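Local coordinates for protein cortical-lytic enzyme (Bacillus cereus, PDB 4S3J) that acts as an N-acetylglucosaminidase on spore cortex peptidoglycan during germination, probably cleaving only partially degraded material and recognising its muramic acid delta-lactam, at residues A[343-349]-A[382-386]. Numbering follows the deposited sequence.
Sequences VSSVAAV and VWFED
The first turn of helix 345-354 meets the end of strand 379-383 and the loop that follows, the CA atoms of Ser345 and Glu385 lying 5.8 Å apart. Helix 345-354 and strands 360-362, 367-373 and 379-383 belong to the alpha/beta insertion between the seventh and eighth strands of the family 18 TIM barrel (318-330 and 404-408). Ser344 is the N-cap of the helix, its OG accepting from Ala347 N at 3.0 Å. Ala348 carries a small methyl that lets the aromatic ring of Phe384 come close: CB sits over one face in a CH-pi contact, 3.6 Å from the centroid and offset toward the rim. Phe384 CG lies between the backbone N and the carbonyl carbon (chi1 69°), which turns the ring toward the helix, while Pro368 and Phe370 of strand 367-373 also touch it. Val349 CG2 approaches the ring obliquely, and Val382 CG1 extends the apolar patch to Ala348 CB and, more loosely, Val343 CG2. Glu385 directs its carboxylate away to Asn323 and Ser389, while its backbone carbonyl faces the helix. Ser345, short and polar, satisfies that buried oxygen: OG donates to Glu385 O at 2.7 Å, in the carbonyl plane, with a C=O...OG angle of 157°.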
# COMPACT_ATOMS: atom_id res chain seq x y z
N VAL A 343 -1.05 -12.10 7.57
CA VAL A 343 -2.41 -11.85 7.99
C VAL A 343 -2.95 -10.54 7.43
O VAL A 343 -2.25 -9.52 7.36
CB VAL A 343 -2.52 -11.81 9.54
CG1 VAL A 343 -2.29 -13.20 10.13
CG2 VAL A 343 -1.54 -10.81 10.13
N SER A 344 -4.23 -10.55 7.10
CA SER A 344 -4.95 -9.32 6.80
C SER A 344 -5.19 -8.52 8.09
O SER A 344 -5.03 -9.04 9.19
CB SER A 344 -6.28 -9.65 6.14
OG SER A 344 -7.16 -10.21 7.09
N SER A 345 -5.62 -7.27 7.94
CA SER A 345 -5.91 -6.42 9.11
C SER A 345 -7.04 -7.05 9.91
O SER A 345 -6.99 -7.11 11.15
CB SER A 345 -6.26 -5.01 8.61
OG SER A 345 -6.45 -4.08 9.69
N VAL A 346 -8.06 -7.54 9.20
CA VAL A 346 -9.22 -8.16 9.85
C VAL A 346 -8.79 -9.44 10.57
O VAL A 346 -9.22 -9.69 11.71
CB VAL A 346 -10.32 -8.45 8.81
CG1 VAL A 346 -11.43 -9.30 9.38
CG2 VAL A 346 -10.88 -7.12 8.25
N ALA A 347 -7.91 -10.23 9.95
CA ALA A 347 -7.47 -11.48 10.57
C ALA A 347 -6.60 -11.24 11.80
O ALA A 347 -6.64 -12.00 12.77
CB ALA A 347 -6.70 -12.34 9.55
N ALA A 348 -5.81 -10.18 11.75
CA ALA A 348 -4.97 -9.81 12.88
C ALA A 348 -5.85 -9.48 14.08
O ALA A 348 -5.64 -9.98 15.18
CB ALA A 348 -4.07 -8.63 12.52
N VAL A 349 -6.86 -8.64 13.87
CA VAL A 349 -7.77 -8.30 14.97
C VAL A 349 -8.45 -9.57 15.47
O VAL A 349 -8.65 -9.76 16.67
CB VAL A 349 -8.82 -7.28 14.53
CG1 VAL A 349 -9.84 -7.01 15.66
CG2 VAL A 349 -8.14 -5.99 14.12
N VAL A 382 2.53 -10.37 16.73
CA VAL A 382 1.90 -9.91 15.52
C VAL A 382 2.13 -8.43 15.30
O VAL A 382 1.90 -7.63 16.21
CB VAL A 382 0.38 -10.17 15.55
CG1 VAL A 382 -0.26 -9.69 14.27
CG2 VAL A 382 0.09 -11.64 15.80
N TRP A 383 2.60 -8.06 14.10
CA TRP A 383 2.67 -6.65 13.66
C TRP A 383 1.80 -6.55 12.41
O TRP A 383 1.82 -7.45 11.59
CB TRP A 383 4.11 -6.23 13.36
CG TRP A 383 4.93 -6.09 14.59
CD1 TRP A 383 5.58 -7.08 15.27
CD2 TRP A 383 5.17 -4.88 15.32
NE1 TRP A 383 6.21 -6.57 16.38
CE2 TRP A 383 5.99 -5.22 16.43
CE3 TRP A 383 4.78 -3.55 15.15
CZ2 TRP A 383 6.39 -4.27 17.38
CZ3 TRP A 383 5.20 -2.61 16.07
CH2 TRP A 383 6.00 -2.97 17.16
N PHE A 384 0.99 -5.49 12.30
CA PHE A 384 0.07 -5.42 11.18
C PHE A 384 -0.25 -3.96 10.82
O PHE A 384 0.50 -3.06 11.21
CB PHE A 384 -1.19 -6.28 11.47
CG PHE A 384 -2.10 -5.76 12.54
CD1 PHE A 384 -1.76 -5.86 13.89
CD2 PHE A 384 -3.34 -5.25 12.20
CE1 PHE A 384 -2.64 -5.37 14.88
CE2 PHE A 384 -4.21 -4.75 13.18
CZ PHE A 384 -3.87 -4.85 14.51
N GLU A 385 -1.29 -3.76 10.01
CA GLU A 385 -1.67 -2.42 9.55
C GLU A 385 -3.09 -2.14 10.00
O GLU A 385 -3.95 -3.02 9.92
CB GLU A 385 -1.59 -2.33 8.04
CG GLU A 385 -0.22 -2.59 7.42
CD GLU A 385 0.77 -1.46 7.71
OE1 GLU A 385 0.34 -0.29 7.83
OE2 GLU A 385 1.97 -1.76 7.83
N ASP A 386 -3.36 -0.90 10.46
CA ASP A 386 -4.74 -0.52 10.77
C ASP A 386 -4.99 0.94 10.41
O ASP A 386 -4.13 1.60 9.82
CB ASP A 386 -5.12 -0.79 12.25
CG ASP A 386 -4.45 0.15 13.26
OD1 ASP A 386 -3.82 1.16 12.89
OD2 ASP A 386 -4.61 -0.12 14.48